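Local coordinates for protein (S)-imine reductase (Streptomyces sp. GF3546, PDB 4OQY) that probably uses NADPH to reduce cyclic imines and related C=N bonds to amines, as a Rossmann-fold, S-selective imine reductase that works as a dimer, at residues B[144-147]-B[148-152]; B[209-212]-B[213-216]; B[242-245]-B[246-250]. All blocks are in the same frame, centred on the assembly; numbering follows the deposited sequence.

Contact 1: residues B[144-147]-B[148-152]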
ATOM      1  N   ALA B 144       1.786 -21.337 -29.371  1.00 30.56           N
ATOM      2  CA  ALA B 144       0.694 -21.996 -30.092  1.00 30.57           C
ATOM      3  C   ALA B 144      -0.709 -21.500 -29.686  1.00 30.24           C
ATOM      4  O   ALA B 144      -1.605 -21.467 -30.518  1.00 30.70           O
ATOM      5  CB  ALA B 144       0.800 -23.515 -29.924  1.00 30.46           C
ATOM      6  N   HIS B 145      -0.905 -21.095 -28.433  1.00 29.85           N
ATOM      7  CA  HIS B 145      -2.236 -20.671 -27.975  1.00 29.58           C
ATOM      8  C   HIS B 145      -2.346 -19.211 -27.570  1.00 29.99           C
ATOM      9  O   HIS B 145      -3.425 -18.752 -27.167  1.00 29.34           O
ATOM     10  CB  HIS B 145      -2.681 -21.570 -26.831  1.00 29.07           C
ATOM     11  CG  HIS B 145      -2.741 -23.005 -27.229  1.00 28.91           C
ATOM     12  ND1 HIS B 145      -3.821 -23.535 -27.894  1.00 29.01           N
ATOM     13  CD2 HIS B 145      -1.824 -23.994 -27.147  1.00 28.93           C
ATOM     14  CE1 HIS B 145      -3.589 -24.806 -28.163  1.00 29.06           C
ATOM     15  NE2 HIS B 145      -2.388 -25.115 -27.705  1.00 28.94           N
ATOM     16  N   GLU B 146      -1.239 -18.483 -27.712  1.00 30.92           N
ATOM     17  CA  GLU B 146      -1.154 -17.080 -27.308  1.00 31.93           C
ATOM     18  C   GLU B 146      -2.249 -16.241 -27.953  1.00 32.06           C
ATOM     19  O   GLU B 146      -2.835 -15.395 -27.290  1.00 31.38           O
ATOM     20  CB  GLU B 146       0.222 -16.500 -27.661  1.00 33.49           C
ATOM     21  CG  GLU B 146       0.458 -15.082 -27.169  1.00 35.07           C
ATOM     22  CD  GLU B 146       1.736 -14.435 -27.711  1.00 37.13           C
ATOM     23  OE1 GLU B 146       2.565 -15.123 -28.362  1.00 38.29           O
ATOM     24  OE2 GLU B 146       1.903 -13.202 -27.519  1.00 38.77           O
ATOM     25  N   ASP B 147      -2.522 -16.488 -29.230  1.00 32.83           N
ATOM     26  CA  ASP B 147      -3.529 -15.711 -29.956  1.00 33.75           C
ATOM     27  C   ASP B 147      -4.923 -15.939 -29.375  1.00 32.39           C
ATOM     28  O   ASP B 147      -5.734 -15.031 -29.370  1.00 32.48           O
ATOM     29  CB  ASP B 147      -3.512 -16.048 -31.455  1.00 35.72           C
ATOM     30  CG  ASP B 147      -2.424 -15.298 -32.220  1.00 38.04           C
ATOM     31  OD1 ASP B 147      -1.592 -14.593 -31.594  1.00 39.84           O
ATOM     32  OD2 ASP B 147      -2.415 -15.381 -33.473  1.00 40.36           O
ATOM     33  N   THR B 148      -5.198 -17.129 -28.847  1.00 30.69           N
ATOM     34  CA  THR B 148      -6.464 -17.359 -28.161  1.00 29.70           C
ATOM     35  C   THR B 148      -6.473 -16.752 -26.744  1.00 28.83           C
ATOM     36  O   THR B 148      -7.426 -16.094 -26.338  1.00 29.01           O
ATOM     37  CB  THR B 148      -6.767 -18.856 -28.107  1.00 29.34           C
ATOM     38  OG1 THR B 148      -6.799 -19.384 -29.439  1.00 29.51           O
ATOM     39  CG2 THR B 148      -8.082 -19.108 -27.420  1.00 28.84           C
ATOM     40  N   LEU B 149      -5.387 -16.911 -26.009  1.00 28.11           N
ATOM     41  CA  LEU B 149      -5.311 -16.354 -24.659  1.00 27.39           C
ATOM     42  C   LEU B 149      -5.376 -14.803 -24.660  1.00 27.56           C
ATOM     43  O   LEU B 149      -5.942 -14.198 -23.753  1.00 26.75           O
ATOM     44  CB  LEU B 149      -4.050 -16.861 -23.970  1.00 27.09           C
ATOM     45  CG  LEU B 149      -4.010 -18.381 -23.768  1.00 26.64           C
ATOM     46  CD1 LEU B 149      -2.615 -18.831 -23.344  1.00 26.67           C
ATOM     47  CD2 LEU B 149      -5.058 -18.844 -22.758  1.00 26.07           C
ATOM     48  N   LYS B 150      -4.812 -14.174 -25.692  1.00 28.33           N
ATOM     49  CA  LYS B 150      -4.822 -12.714 -25.805  1.00 29.23           C
ATOM     50  C   LYS B 150      -6.202 -12.111 -25.905  1.00 29.12           C
ATOM     51  O   LYS B 150      -6.367 -10.893 -25.762  1.00 29.87           O
ATOM     52  CB  LYS B 150      -4.066 -12.261 -27.038  1.00 30.54           C
ATOM     53  CG  LYS B 150      -2.577 -12.132 -26.881  1.00 31.32           C
ATOM     54  CD  LYS B 150      -2.004 -11.948 -28.305  1.00 32.83           C
ATOM     55  CE  LYS B 150      -3.076 -11.637 -29.352  1.00 33.94           C
ATOM     56  NZ  LYS B 150      -2.614 -11.489 -30.766  1.00 35.41           N
ATOM     57  N   VAL B 151      -7.187 -12.931 -26.230  1.00 28.49           N
ATOM     58  CA  VAL B 151      -8.539 -12.408 -26.331  1.00 28.42           C
ATOM     59  C   VAL B 151      -8.996 -12.004 -24.922  1.00 27.58           C
ATOM     60  O   VAL B 151      -9.710 -11.029 -24.751  1.00 27.39           O
ATOM     61  CB  VAL B 151      -9.488 -13.435 -26.979  1.00 28.51           C
ATOM     62  CG1 VAL B 151     -10.908 -12.933 -26.938  1.00 28.96           C
ATOM     63  CG2 VAL B 151      -9.077 -13.702 -28.425  1.00 29.06           C
ATOM     64  N   LEU B 152      -8.543 -12.729 -23.897  1.00 26.22           N
ATOM     65  CA  LEU B 152      -8.972 -12.404 -22.544  1.00 25.70           C
ATOM     66  C   LEU B 152      -8.273 -11.159 -21.991  1.00 25.75           C
ATOM     67  O   LEU B 152      -8.896 -10.293 -21.358  1.00 25.79           O
ATOM     68  CB  LEU B 152      -8.724 -13.613 -21.620  1.00 24.90           C
ATOM     69  CG  LEU B 152      -9.444 -14.907 -22.013  1.00 24.72           C
ATOM     70  CD1 LEU B 152      -9.127 -16.014 -21.021  1.00 24.21           C
ATOM     71  CD2 LEU B 152     -10.946 -14.701 -22.092  1.00 24.92           C
TER

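Contact 2: residues B[209-212]-B[213-216]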
ATOM      1  N   SER B 209      -2.027   6.623  -2.998  1.00 32.33           N
ATOM      2  CA  SER B 209      -1.254   7.041  -4.176  1.00 33.90           C
ATOM      3  C   SER B 209       0.188   7.529  -3.895  1.00 35.04           C
ATOM      4  O   SER B 209       0.975   7.712  -4.840  1.00 36.08           O
ATOM      5  CB  SER B 209      -2.028   8.126  -4.924  1.00 34.82           C
ATOM      6  OG  SER B 209      -3.259   7.597  -5.373  1.00 34.87           O
ATOM      7  N   MET B 210       0.527   7.740  -2.622  1.00 35.54           N
ATOM      8  CA  MET B 210       1.856   8.251  -2.260  1.00 36.97           C
ATOM      9  C   MET B 210       2.929   7.304  -2.794  1.00 36.50           C
ATOM     10  O   MET B 210       3.911   7.729  -3.401  1.00 36.50           O
ATOM     11  CB  MET B 210       2.044   8.398  -0.736  1.00 38.70           C
ATOM     12  CG  MET B 210       3.123   9.397  -0.339  1.00 40.86           C
ATOM     13  SD  MET B 210       3.442   9.457   1.448  1.00 44.09           S
ATOM     14  CE  MET B 210       5.137  10.069   1.506  1.00 43.38           C
ATOM     15  N   MET B 211       2.728   6.015  -2.553  1.00 35.30           N
ATOM     16  CA  MET B 211       3.736   4.998  -2.894  1.00 35.11           C
ATOM     17  C   MET B 211       3.991   4.845  -4.403  1.00 33.72           C
ATOM     18  O   MET B 211       5.130   4.917  -4.836  1.00 32.98           O
ATOM     19  CB  MET B 211       3.373   3.644  -2.278  1.00 35.37           C
ATOM     20  CG  MET B 211       4.399   2.551  -2.556  1.00 36.89           C
ATOM     21  SD  MET B 211       5.920   2.896  -1.632  1.00 38.86           S
ATOM     22  CE  MET B 211       6.881   1.517  -2.193  1.00 39.03           C
ATOM     23  N   PRO B 212       2.938   4.618  -5.207  1.00 33.26           N
ATOM     24  CA  PRO B 212       3.235   4.472  -6.632  1.00 33.66           C
ATOM     25  C   PRO B 212       3.902   5.717  -7.196  1.00 34.40           C
ATOM     26  O   PRO B 212       4.728   5.608  -8.102  1.00 34.16           O
ATOM     27  CB  PRO B 212       1.871   4.207  -7.278  1.00 33.52           C
ATOM     28  CG  PRO B 212       0.851   4.383  -6.207  1.00 33.36           C
ATOM     29  CD  PRO B 212       1.547   4.271  -4.889  1.00 33.12           C
ATOM     30  N   HIS B 213       3.546   6.879  -6.655  1.00 35.21           N
ATOM     31  CA  HIS B 213       4.221   8.120  -6.987  1.00 36.40           C
ATOM     32  C   HIS B 213       5.664   8.090  -6.502  1.00 35.82           C
ATOM     33  O   HIS B 213       6.583   8.336  -7.267  1.00 36.40           O
ATOM     34  CB  HIS B 213       3.465   9.308  -6.404  1.00 37.37           C
ATOM     35  CG  HIS B 213       4.057  10.639  -6.762  1.00 38.90           C
ATOM     36  ND1 HIS B 213       4.249  11.031  -8.071  1.00 40.20           N
ATOM     37  CD2 HIS B 213       4.511  11.660  -5.990  1.00 39.41           C
ATOM     38  CE1 HIS B 213       4.782  12.241  -8.094  1.00 40.99           C
ATOM     39  NE2 HIS B 213       4.950  12.646  -6.846  1.00 41.31           N
ATOM     40  N   PHE B 214       5.880   7.785  -5.235  1.00 35.14           N
ATOM     41  CA  PHE B 214       7.229   7.641  -4.760  1.00 34.77           C
ATOM     42  C   PHE B 214       8.043   6.692  -5.659  1.00 34.29           C
ATOM     43  O   PHE B 214       9.156   7.023  -6.051  1.00 33.97           O
ATOM     44  CB  PHE B 214       7.205   7.175  -3.307  1.00 34.48           C
ATOM     45  CG  PHE B 214       8.548   6.752  -2.773  1.00 34.66           C
ATOM     46  CD1 PHE B 214       9.453   7.699  -2.315  1.00 35.20           C
ATOM     47  CD2 PHE B 214       8.895   5.406  -2.699  1.00 34.41           C
ATOM     48  CE1 PHE B 214      10.688   7.316  -1.806  1.00 35.66           C
ATOM     49  CE2 PHE B 214      10.138   5.015  -2.201  1.00 34.81           C
ATOM     50  CZ  PHE B 214      11.035   5.974  -1.750  1.00 35.03           C
ATOM     51  N   LEU B 215       7.495   5.543  -6.030  1.00 33.72           N
ATOM     52  CA  LEU B 215       8.291   4.597  -6.830  1.00 34.05           C
ATOM     53  C   LEU B 215       8.583   5.106  -8.224  1.00 35.68           C
ATOM     54  O   LEU B 215       9.663   4.904  -8.747  1.00 36.33           O
ATOM     55  CB  LEU B 215       7.592   3.267  -6.960  1.00 33.33           C
ATOM     56  CG  LEU B 215       7.456   2.542  -5.637  1.00 32.54           C
ATOM     57  CD1 LEU B 215       6.546   1.346  -5.855  1.00 32.20           C
ATOM     58  CD2 LEU B 215       8.830   2.133  -5.113  1.00 32.49           C
ATOM     59  N   GLU B 216       7.604   5.728  -8.847  1.00 36.68           N
ATOM     60  CA  GLU B 216       7.817   6.299 -10.156  1.00 38.64           C
ATOM     61  C   GLU B 216       9.053   7.216 -10.150  1.00 39.28           C
ATOM     62  O   GLU B 216       9.856   7.158 -11.071  1.00 39.95           O
ATOM     63  CB  GLU B 216       6.548   7.044 -10.578  1.00 40.42           C
ATOM     64  CG  GLU B 216       6.692   8.003 -11.749  1.00 42.64           C
ATOM     65  CD  GLU B 216       5.408   8.777 -12.027  1.00 44.09           C
ATOM     66  OE1 GLU B 216       4.793   9.320 -11.072  1.00 45.02           O
ATOM     67  OE2 GLU B 216       5.018   8.848 -13.210  1.00 45.26           O
TER

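Contact 3: residues B[242-245]-B[246-250]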
ATOM      1  N   ASP B 242       8.350   4.184  14.309  1.00 21.16           N
ATOM      2  CA  ASP B 242       8.117   4.148  15.759  1.00 22.00           C
ATOM      3  C   ASP B 242       6.980   5.095  16.168  1.00 21.23           C
ATOM      4  O   ASP B 242       6.136   4.745  17.000  1.00 21.16           O
ATOM      5  CB  ASP B 242       9.393   4.495  16.510  1.00 23.34           C
ATOM      6  CG  ASP B 242       9.415   3.925  17.911  1.00 25.10           C
ATOM      7  OD1 ASP B 242       9.192   2.700  18.104  1.00 26.86           O
ATOM      8  OD2 ASP B 242       9.659   4.712  18.847  1.00 26.67           O
ATOM      9  N   HIS B 243       6.942   6.286  15.561  1.00 20.33           N
ATOM     10  CA  HIS B 243       5.813   7.193  15.773  1.00 20.05           C
ATOM     11  C   HIS B 243       4.482   6.567  15.315  1.00 19.65           C
ATOM     12  O   HIS B 243       3.457   6.709  15.995  1.00 19.93           O
ATOM     13  CB  HIS B 243       6.024   8.528  15.036  1.00 19.72           C
ATOM     14  CG  HIS B 243       7.078   9.401  15.646  1.00 20.06           C
ATOM     15  ND1 HIS B 243       7.641   9.137  16.874  1.00 20.68           N
ATOM     16  CD2 HIS B 243       7.636  10.563  15.228  1.00 19.98           C
ATOM     17  CE1 HIS B 243       8.518  10.075  17.179  1.00 20.69           C
ATOM     18  NE2 HIS B 243       8.538  10.951  16.195  1.00 20.50           N
ATOM     19  N   VAL B 244       4.499   5.911  14.154  1.00 19.05           N
ATOM     20  CA  VAL B 244       3.332   5.169  13.667  1.00 18.93           C
ATOM     21  C   VAL B 244       2.888   4.107  14.699  1.00 19.32           C
ATOM     22  O   VAL B 244       1.735   4.038  15.088  1.00 19.50           O
ATOM     23  CB  VAL B 244       3.606   4.521  12.284  1.00 18.64           C
ATOM     24  CG1 VAL B 244       2.510   3.524  11.921  1.00 18.85           C
ATOM     25  CG2 VAL B 244       3.711   5.588  11.183  1.00 18.31           C
ATOM     26  N   LEU B 245       3.826   3.285  15.149  1.00 19.43           N
ATOM     27  CA  LEU B 245       3.490   2.255  16.135  1.00 20.08           C
ATOM     28  C   LEU B 245       2.837   2.865  17.400  1.00 20.63           C
ATOM     29  O   LEU B 245       1.787   2.403  17.843  1.00 21.08           O
ATOM     30  CB  LEU B 245       4.741   1.410  16.486  1.00 20.25           C
ATOM     31  CG  LEU B 245       4.478   0.331  17.543  1.00 20.98           C
ATOM     32  CD1 LEU B 245       3.393  -0.625  17.064  1.00 21.09           C
ATOM     33  CD2 LEU B 245       5.745  -0.423  17.922  1.00 21.39           C
ATOM     34  N   HIS B 246       3.442   3.906  17.955  1.00 20.76           N
ATOM     35  CA  HIS B 246       2.955   4.473  19.182  1.00 21.54           C
ATOM     36  C   HIS B 246       1.611   5.130  18.974  1.00 21.39           C
ATOM     37  O   HIS B 246       0.788   5.095  19.847  1.00 21.99           O
ATOM     38  CB  HIS B 246       3.965   5.455  19.746  1.00 22.01           C
ATOM     39  CG  HIS B 246       5.217   4.802  20.251  1.00 22.99           C
ATOM     40  ND1 HIS B 246       6.418   5.465  20.325  1.00 23.43           N
ATOM     41  CD2 HIS B 246       5.467   3.538  20.660  1.00 24.05           C
ATOM     42  CE1 HIS B 246       7.348   4.653  20.792  1.00 24.07           C
ATOM     43  NE2 HIS B 246       6.795   3.474  21.008  1.00 24.55           N
ATOM     44  N   THR B 247       1.395   5.723  17.815  1.00 20.63           N
ATOM     45  CA  THR B 247       0.087   6.310  17.500  1.00 20.64           C
ATOM     46  C   THR B 247      -1.034   5.280  17.585  1.00 21.14           C
ATOM     47  O   THR B 247      -2.062   5.526  18.212  1.00 21.68           O
ATOM     48  CB  THR B 247       0.133   6.937  16.103  1.00 20.01           C
ATOM     49  OG1 THR B 247       1.125   7.967  16.101  1.00 19.63           O
ATOM     50  CG2 THR B 247      -1.217   7.516  15.722  1.00 20.24           C
ATOM     51  N   HIS B 248      -0.828   4.120  16.966  1.00 21.10           N
ATOM     52  CA  HIS B 248      -1.820   3.050  17.044  1.00 21.79           C
ATOM     53  C   HIS B 248      -1.965   2.449  18.445  1.00 22.76           C
ATOM     54  O   HIS B 248      -3.079   2.157  18.877  1.00 23.28           O
ATOM     55  CB  HIS B 248      -1.547   1.958  16.015  1.00 21.46           C
ATOM     56  CG  HIS B 248      -1.690   2.440  14.607  1.00 20.88           C
ATOM     57  ND1 HIS B 248      -2.913   2.591  13.991  1.00 21.14           N
ATOM     58  CD2 HIS B 248      -0.770   2.886  13.722  1.00 20.26           C
ATOM     59  CE1 HIS B 248      -2.736   3.073  12.775  1.00 20.61           C
ATOM     60  NE2 HIS B 248      -1.444   3.257  12.587  1.00 20.07           N
ATOM     61  N   GLN B 249      -0.854   2.285  19.157  1.00 23.23           N
ATOM     62  CA  GLN B 249      -0.893   1.830  20.563  1.00 24.34           C
ATOM     63  C   GLN B 249      -1.702   2.798  21.415  1.00 24.80           C
ATOM     64  O   GLN B 249      -2.644   2.405  22.080  1.00 25.50           O
ATOM     65  CB  GLN B 249       0.517   1.722  21.134  1.00 24.73           C
ATOM     66  CG  GLN B 249       1.343   0.631  20.490  1.00 24.91           C
ATOM     67  CD  GLN B 249       2.775   0.578  21.017  1.00 25.44           C
ATOM     68  OE1 GLN B 249       3.368   1.609  21.357  1.00 25.91           O
ATOM     69  NE2 GLN B 249       3.348  -0.612  21.041  1.00 25.92           N
ATOM     70  N   ASP B 250      -1.361   4.086  21.337  1.00 24.49           N
ATOM     71  CA  ASP B 250      -2.080   5.136  22.077  1.00 25.05           C
ATOM     72  C   ASP B 250      -3.586   5.158  21.759  1.00 25.32           C
ATOM     73  O   ASP B 250      -4.408   5.437  22.629  1.00 26.17           O
ATOM     74  CB  ASP B 250      -1.515   6.524  21.744  1.00 24.56           C
ATOM     75  CG  ASP B 250      -0.110   6.747  22.270  1.00 24.56           C
ATOM     76  OD1 ASP B 250       0.377   5.967  23.133  1.00 25.20           O
ATOM     77  OD2 ASP B 250       0.515   7.721  21.800  1.00 24.17           O
TER

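Contact 1: residues B[144-147]-B[148-152]
Asp-147 and Lys-150, one helical turn apart, carry the charged part of this contact. Their side chains run side by side in the same direction, and Lys-150 NZ reaches Asp-147 OD1 at 3.4 Å, a salt bridge that also counts as a weak hydrogen bond. The lysine gets there by a fold in its chain: chi3 is close to eclipsed at 13°, which turns CE and NZ back along the helix toward the aspartate. Glu-146 takes the other route. With CG opposite the backbone N across chi1 (-175°) and the rest of the chain extended, its carboxylate goes past the lysine stem instead of meeting the ammonium; OE2 stays 5.8 Å from Lys-150 NZ, so any attraction there is probably only a diffuse one.

Apolar contact is lighter. Glu-146 CG lies 4.1 Å from Lys-150 CD, aliphatic stem crossing aliphatic stem, and His-145 CB is 4.4 Å from Leu-149 CD1.

The backbone bonds frame these side chains at the C-terminal part of a helix. Leu-149 N donates to His-145 O at 2.9 Å, and Thr-148 N makes a second, weak bond to the same oxygen. Lys-150 N closes the next turn on Glu-146 O at 2.8 Å. Val-151 N bonds to Thr-148 O, an i to i-3 step.

Asp-147 and Lys-150 are exposed, whereas His-145, Thr-148 and Leu-149 are buried in the Rossmann domain. Thr-148 OG1 is hydrogen-bonded to Gln-4 OE1, and the threonine side chain packs on Phe-22 of helix 13-24 and on Leu-62. His-145 and Leu-149 reach strand 88-91. Helix 139-149 joins strands 132-136 and 154-157 as a beta-alpha-beta unit, and these contacts lay it against strands 62-65 and 88-91 of the mixed sheet.

Contact 2: residues B[209-212]-B[213-216]
Met-211 meets two side chains of the following turn, Phe-214 and Leu-215, and its thioether divides between them. The chain starts straight out from the helix, with CG opposite the backbone N (chi1 -178°), and then bends at chi2 (70°), which carries the sulfur and methyl over toward the next turn. SD comes to 4.0 Å from Phe-214 CD2 and lies 5.2 Å from the ring centroid. Its direction is 64° off the ring normal, making an oblique Met-aromatic contact that is neither squarely over the ring nor in its plane. The methyl goes to the leucine: CE is 3.6 Å from Leu-215 CD2 and equally near its CG, so it nestles against the isobutyl fork while the two side chains cross at a slant.

On another side of the helix the orientation is polar. The His-213 imidazole is carried outward, and its ND1 makes a weak hydrogen bond to Glu-216 OE1 at 3.5 Å, three residues on.

Successive i to i-4 bonds hold the helix that carries these groups. Phe-214 N to Met-210 O and Leu-215 N to Met-211 O are both 2.7 Å, whereas His-213 N to Ser-209 O is longer, 3.3 Å. Pro-212, with no N-H to give, still accepts from Glu-216 N through its carbonyl.

Chemically, the helix has two characters. The sulfur, methyl and aromatic surface is completed by the second subunit, where Phe-176 sets its ring edge-to-face with Phe-214, Thr-179 packs on Met-211 and Tyr-183 on Leu-215; the His-213 and Glu-216 pair is exposed, which suggests a largely apolar association across the dimer with the polar side turned to solvent.

Contact 3: residues B[242-245]-B[246-250]
Thr-247 and His-243 make the shortest polar contact here: the threonine hydroxyl OG1 donates to His-243 O at 2.7 Å. The same oxygen also takes the backbone N-H of Thr-247 at 2.9 Å, and the two donors arrive from opposite faces of the carbonyl plane. The hydroxyl is placed for this by chi1 of -61°, which swings OG1 back beside its own backbone N. A buried threonine hydroxyl is in this way satisfied within its own helix.

Between Asp-242 and His-246, carboxylate and imidazole planes are turned 69° apart. Asp-242 OD2 lies 3.0 Å from His-246 CE1, a carbon, so the closest approach is to a ring C-H position and not to a ring nitrogen. The carbonyl oxygen of Asp-242 sits over one ring face, toward the rim, while His-246 N bonds to that same oxygen at 3.0 Å.

Further round, Val-244 and His-248 run alongside each other: CG1 lies in the plane of the imidazole at its edge, 3.8 Å from CD2. The Val-244 carbonyl oxygen is also at this edge, 3.1 Å from CD2. Leu-245 and Gln-249 cross at an angle, Leu-245 CG lying 3.8 Å from Gln-249 NE2 in van der Waals contact.

The partner subunit helps to position the His-248 ring: its Thr-174 OG1 is hydrogen-bonded to NE2. Gln-170 of the second subunit packs on Val-244 and Thr-247. Within the chain, Thr-247 and His-248 lean on Leu-189 of helix 163-192, and Leu-245 packs on Pro-258 and Ala-262 of helix 256-270, so that helix 234-251 is wedged between two helices of its own C-terminal domain and the other subunit.

How the contacts relate
All three are local contacts within a single helical stretch, yet they serve different parts of the fold. Contact 1 belongs to the Rossmann domain, where the side chain of Leu-149 is about 12 Å from that of Met-14, part of an NADPH site that is empty in this chain. Contacts 2 and 3 belong to the C-terminal domain, on successive helices with nearest atoms about 10 Å apart, and both touch the second subunit. The side chains of Met-210 and His-243 lie about 7 Å and 6 Å from an NADPH not held by this chain's Rossmann domain. Contact 1 is remote from contacts 2 and 3, with centres 32 Å and 50 Å away.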